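Local coordinates for glycoside hydrolase family protein (Novosphingobium sp. PP1Y, PDB 6Q2F) that probably hydrolyses terminal alpha-L-rhamnose from rhamnose-containing glycosides, at residues L212-P217 and H437-R442; N403-D408 and V540-Q545. All blocks are in the same frame, centred on the assembly; numbering follows the deposited sequence.

Contact 1: L212-P217 and H437-R442; sequences LAFPVP and HWRVLR
F214 beside R439 and H437 beside V216 both set CG between their own backbone N and carbonyl carbon (chi1 49° and 67°), and each ring thereby meets that side chain of the other strand. The two segments are neighbouring antiparallel strands at the middle of a four-stranded antiparallel sheet, with strand 151-160 beyond 437-442 and the short strand 413-414 beyond 212-217. Three hydrogen-bonded pairs, L212 with L441, F214 with R439 and V216 with H437, each exchange two backbone bonds; the shortest runs from L441 N to L212 O at 2.6 Å.

The side chains of these pairs share one face of the sheet. There the F214 ring and the R439 chain run alongside each other in one direction: R439 CB sits over the phenyl face in a CH-pi contact, 4.2 Å from the centroid of the F214 ring, while L441 CD2 comes up to the ring edge. The R439 guanidinium reaches on to a salt bridge with E157 on strand 151-160. On the reverse face W438 runs alongside P215, whose CG rests over the six-membered ring of the indole, and A213 CB packs 3.9 Å from W438 CE3. W438 NE1 hydrogen-bonds to P430 O.

H437 ND1 is hydrogen-bonded to D218, just past strand 206-217, a bond that would hold the imidazole in its rotation. Over one face of that ring sits V216 CG2, 3.5 Å from the H437 ring centroid.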
# COMPACT_ATOMS: atom_id res chain seq x y z
N LEU A 212 -5.31 -30.43 25.02
CA LEU A 212 -6.74 -30.35 25.26
C LEU A 212 -7.35 -31.71 24.98
O LEU A 212 -6.92 -32.44 24.09
CB LEU A 212 -7.40 -29.29 24.38
CG LEU A 212 -6.83 -27.88 24.48
CD1 LEU A 212 -7.43 -27.02 23.39
CD2 LEU A 212 -7.07 -27.29 25.88
N ALA A 213 -8.35 -32.05 25.78
CA ALA A 213 -9.14 -33.25 25.56
C ALA A 213 -10.60 -32.86 25.58
O ALA A 213 -11.01 -31.95 26.30
CB ALA A 213 -8.85 -34.33 26.60
N PHE A 214 -11.39 -33.56 24.78
CA PHE A 214 -12.81 -33.28 24.70
C PHE A 214 -13.52 -34.51 24.16
O PHE A 214 -12.93 -35.26 23.37
CB PHE A 214 -13.09 -32.06 23.81
CG PHE A 214 -12.38 -32.10 22.48
CD1 PHE A 214 -12.98 -32.68 21.38
CD2 PHE A 214 -11.12 -31.54 22.33
CE1 PHE A 214 -12.34 -32.72 20.14
CE2 PHE A 214 -10.47 -31.58 21.10
CZ PHE A 214 -11.09 -32.17 20.00
N PRO A 215 -14.75 -34.76 24.59
CA PRO A 215 -15.48 -35.92 24.09
C PRO A 215 -15.91 -35.71 22.65
O PRO A 215 -16.12 -34.58 22.19
CB PRO A 215 -16.70 -36.01 25.01
CG PRO A 215 -16.37 -35.13 26.19
CD PRO A 215 -15.48 -34.06 25.65
N VAL A 216 -16.04 -36.81 21.93
CA VAL A 216 -16.33 -36.77 20.50
C VAL A 216 -17.12 -38.03 20.21
O VAL A 216 -16.94 -39.05 20.89
CB VAL A 216 -15.02 -36.65 19.69
CG1 VAL A 216 -14.30 -35.35 19.97
CG2 VAL A 216 -14.12 -37.85 19.89
N PRO A 217 -18.06 -38.01 19.26
CA PRO A 217 -18.87 -39.21 19.00
C PRO A 217 -18.11 -40.23 18.17
O PRO A 217 -17.37 -39.89 17.24
CB PRO A 217 -20.07 -38.65 18.24
CG PRO A 217 -19.51 -37.48 17.51
CD PRO A 217 -18.49 -36.87 18.43
N HIS A 437 -16.13 -41.30 22.39
CA HIS A 437 -14.76 -41.48 22.86
C HIS A 437 -14.07 -40.14 23.07
O HIS A 437 -14.63 -39.07 22.77
CB HIS A 437 -13.95 -42.37 21.90
CG HIS A 437 -13.69 -41.75 20.56
ND1 HIS A 437 -14.60 -41.82 19.52
CD2 HIS A 437 -12.61 -41.09 20.07
CE1 HIS A 437 -14.09 -41.22 18.46
NE2 HIS A 437 -12.89 -40.77 18.77
N TRP A 438 -12.86 -40.20 23.60
CA TRP A 438 -12.06 -39.01 23.88
C TRP A 438 -11.17 -38.67 22.70
O TRP A 438 -10.62 -39.55 22.03
CB TRP A 438 -11.21 -39.20 25.13
CG TRP A 438 -11.95 -39.01 26.41
CD1 TRP A 438 -12.40 -39.99 27.26
CD2 TRP A 438 -12.35 -37.76 26.99
NE1 TRP A 438 -13.05 -39.42 28.34
CE2 TRP A 438 -13.03 -38.05 28.19
CE3 TRP A 438 -12.19 -36.42 26.62
CZ2 TRP A 438 -13.55 -37.06 29.01
CZ3 TRP A 438 -12.72 -35.44 27.44
CH2 TRP A 438 -13.38 -35.76 28.62
N ARG A 439 -10.94 -37.39 22.53
CA ARG A 439 -10.02 -36.91 21.55
C ARG A 439 -9.06 -36.04 22.30
O ARG A 439 -9.45 -35.17 23.00
CB ARG A 439 -10.74 -36.11 20.51
CG ARG A 439 -9.97 -35.93 19.24
CD ARG A 439 -10.99 -35.86 18.16
NE ARG A 439 -10.54 -35.14 17.02
CZ ARG A 439 -11.34 -34.67 16.09
NH1 ARG A 439 -12.65 -34.87 16.17
NH2 ARG A 439 -10.84 -34.03 15.06
N VAL A 440 -7.79 -36.30 22.11
CA VAL A 440 -6.77 -35.55 22.76
C VAL A 440 -5.98 -34.81 21.71
O VAL A 440 -5.44 -35.39 20.81
CB VAL A 440 -5.85 -36.44 23.57
CG1 VAL A 440 -4.86 -35.61 24.35
CG2 VAL A 440 -6.67 -37.30 24.49
N LEU A 441 -5.93 -33.51 21.88
CA LEU A 441 -5.26 -32.63 20.98
C LEU A 441 -4.02 -32.06 21.60
O LEU A 441 -4.07 -31.43 22.62
CB LEU A 441 -6.23 -31.52 20.65
CG LEU A 441 -6.00 -30.57 19.52
CD1 LEU A 441 -5.40 -31.31 18.37
CD2 LEU A 441 -7.33 -30.01 19.11
N ARG A 442 -2.90 -32.29 20.94
CA ARG A 442 -1.67 -31.75 21.42
C ARG A 442 -1.32 -30.61 20.48
O ARG A 442 -1.02 -30.81 19.33
CB ARG A 442 -0.56 -32.77 21.47
CG ARG A 442 0.73 -32.19 21.99
CD ARG A 442 1.78 -33.23 22.22
NE ARG A 442 3.05 -32.66 22.58
CZ ARG A 442 4.16 -33.35 22.70
NH1 ARG A 442 4.16 -34.65 22.49
NH2 ARG A 442 5.28 -32.75 23.02

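Contact 2: N403-D408 and V540-Q545; sequences NVTGVD and VGTREQ
V407 and G541 join a loop to the run-in of the long helix 543-575, whose first turn opens with a capping box made by T542 and Q545. Two backbone hydrogen bonds cross the contact. G541 N gives to V407 O at 2.7 Å, and G406 N gives to G541 O at the same 2.7 Å, nearly straight at 173° although the donor stands above the carbonyl plane. Both peptide polar atoms of G541 are thus used by the loop.

In the capping box, Q545 N gives to T542 OG1 at 3.1 Å and T542 N returns a bond to Q545 OE1 at 2.8 Å. T542 OG1 lies between the backbone N and the carbonyl carbon (chi1 69°), which turns it toward the helix start. An alanine here would remove the hydroxyl and probably leave Q545 N without its cap.

Side-chain packing is sparse: the V540 CG1 methyl lies 3.4 Å from V407 O, and the T542 CG2 methyl comes up against T405 OG1. V404 CG2 crosses the R543 side chain obliquely, 3.8 Å from R543 NE, while the guanidinium is held by a salt bridge to D402 and hydrogen bonds to S319 OG and L378 O. One water completes the junction, accepting from R543 N and donating to V404 O at 2.6 Å.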
# COMPACT_ATOMS: atom_id res chain seq x y z
N ASN A 403 -27.26 -26.94 10.34
CA ASN A 403 -27.74 -26.88 11.72
C ASN A 403 -27.02 -27.86 12.65
O ASN A 403 -27.60 -28.34 13.62
CB ASN A 403 -29.25 -27.11 11.79
CG ASN A 403 -30.04 -26.04 11.06
OD1 ASN A 403 -30.72 -26.31 10.07
ND2 ASN A 403 -29.95 -24.80 11.55
N VAL A 404 -25.75 -28.16 12.36
CA VAL A 404 -24.98 -29.06 13.21
C VAL A 404 -24.42 -28.29 14.40
O VAL A 404 -24.29 -27.06 14.39
CB VAL A 404 -23.86 -29.75 12.40
CG1 VAL A 404 -24.42 -30.39 11.14
CG2 VAL A 404 -22.79 -28.76 12.04
N THR A 405 -24.07 -29.03 15.44
CA THR A 405 -23.37 -28.50 16.60
C THR A 405 -22.23 -29.44 16.92
O THR A 405 -22.41 -30.66 16.92
CB THR A 405 -24.30 -28.36 17.81
OG1 THR A 405 -25.29 -27.36 17.51
CG2 THR A 405 -23.52 -27.93 19.03
N GLY A 406 -21.05 -28.88 17.17
CA GLY A 406 -19.88 -29.69 17.40
C GLY A 406 -19.61 -29.95 18.87
O GLY A 406 -20.54 -30.16 19.65
N VAL A 407 -18.33 -29.92 19.24
CA VAL A 407 -17.94 -30.17 20.62
C VAL A 407 -18.49 -29.08 21.53
O VAL A 407 -18.42 -27.88 21.21
CB VAL A 407 -16.40 -30.24 20.72
CG1 VAL A 407 -15.97 -30.40 22.17
CG2 VAL A 407 -15.84 -31.37 19.85
N ASP A 408 -19.03 -29.48 22.67
CA ASP A 408 -19.45 -28.52 23.67
C ASP A 408 -18.22 -27.87 24.27
O ASP A 408 -17.34 -28.58 24.78
CB ASP A 408 -20.29 -29.21 24.77
CG ASP A 408 -20.95 -28.21 25.71
OD1 ASP A 408 -20.40 -27.11 25.91
OD2 ASP A 408 -22.03 -28.52 26.25
N VAL A 540 -16.48 -26.56 17.22
CA VAL A 540 -16.82 -26.35 18.61
C VAL A 540 -18.10 -25.53 18.64
O VAL A 540 -18.16 -24.46 18.01
CB VAL A 540 -15.69 -25.64 19.38
CG1 VAL A 540 -16.02 -25.53 20.87
CG2 VAL A 540 -14.37 -26.37 19.18
N GLY A 541 -19.11 -26.02 19.35
CA GLY A 541 -20.41 -25.37 19.35
C GLY A 541 -20.99 -25.33 17.95
O GLY A 541 -20.68 -26.17 17.09
N THR A 542 -21.83 -24.33 17.69
CA THR A 542 -22.41 -24.18 16.37
C THR A 542 -21.36 -23.66 15.40
O THR A 542 -20.33 -23.12 15.80
CB THR A 542 -23.59 -23.21 16.41
OG1 THR A 542 -23.11 -21.89 16.67
CG2 THR A 542 -24.57 -23.61 17.53
N ARG A 543 -21.63 -23.83 14.10
CA ARG A 543 -20.73 -23.27 13.09
C ARG A 543 -20.54 -21.78 13.29
O ARG A 543 -19.44 -21.25 13.09
CB ARG A 543 -21.27 -23.53 11.68
CG ARG A 543 -21.25 -24.99 11.23
CD ARG A 543 -21.54 -25.09 9.73
NE ARG A 543 -21.61 -26.47 9.29
CZ ARG A 543 -20.55 -27.23 9.04
NH1 ARG A 543 -19.33 -26.73 9.19
NH2 ARG A 543 -20.71 -28.49 8.65
N GLU A 544 -21.60 -21.08 13.68
CA GLU A 544 -21.50 -19.63 13.86
C GLU A 544 -20.60 -19.29 15.03
O GLU A 544 -19.78 -18.37 14.94
CB GLU A 544 -22.90 -19.03 14.04
CG GLU A 544 -22.94 -17.49 14.12
CD GLU A 544 -22.33 -16.79 12.90
OE1 GLU A 544 -22.36 -17.35 11.78
OE2 GLU A 544 -21.83 -15.66 13.06
N GLN A 545 -20.72 -20.02 16.14
CA GLN A 545 -19.85 -19.78 17.29
C GLN A 545 -18.38 -20.02 16.96
O GLN A 545 -17.50 -19.26 17.37
CB GLN A 545 -20.27 -20.66 18.46
CG GLN A 545 -21.55 -20.26 19.15
CD GLN A 545 -21.96 -21.34 20.15
OE1 GLN A 545 -22.06 -22.52 19.80
NE2 GLN A 545 -22.17 -20.95 21.40
O HOH W 1 -24.24 -24.85 13.10

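V407 belongs to contact 2 and also touches contact 1. Its carbonyl is spent in contact 2, while its CG2 packs against contact 1: V407 CG2 lies 3.5 Å from F214 CD1 and reaches P215 O and V216 CG1 more loosely. The centres of the two contacts are about 15 Å apart, and their segments alternate along the chain, so the sheet strands and the loop leading to helix 543-575 are interwoven in sequence. Strand 413-414, which follows the loop 403-408, bonds to A213 through I413 and so ties that loop to the sheet a second time. Neither contact includes a ligand of the sodium ion, which is bound by D503, S504, E583, E586 and E644.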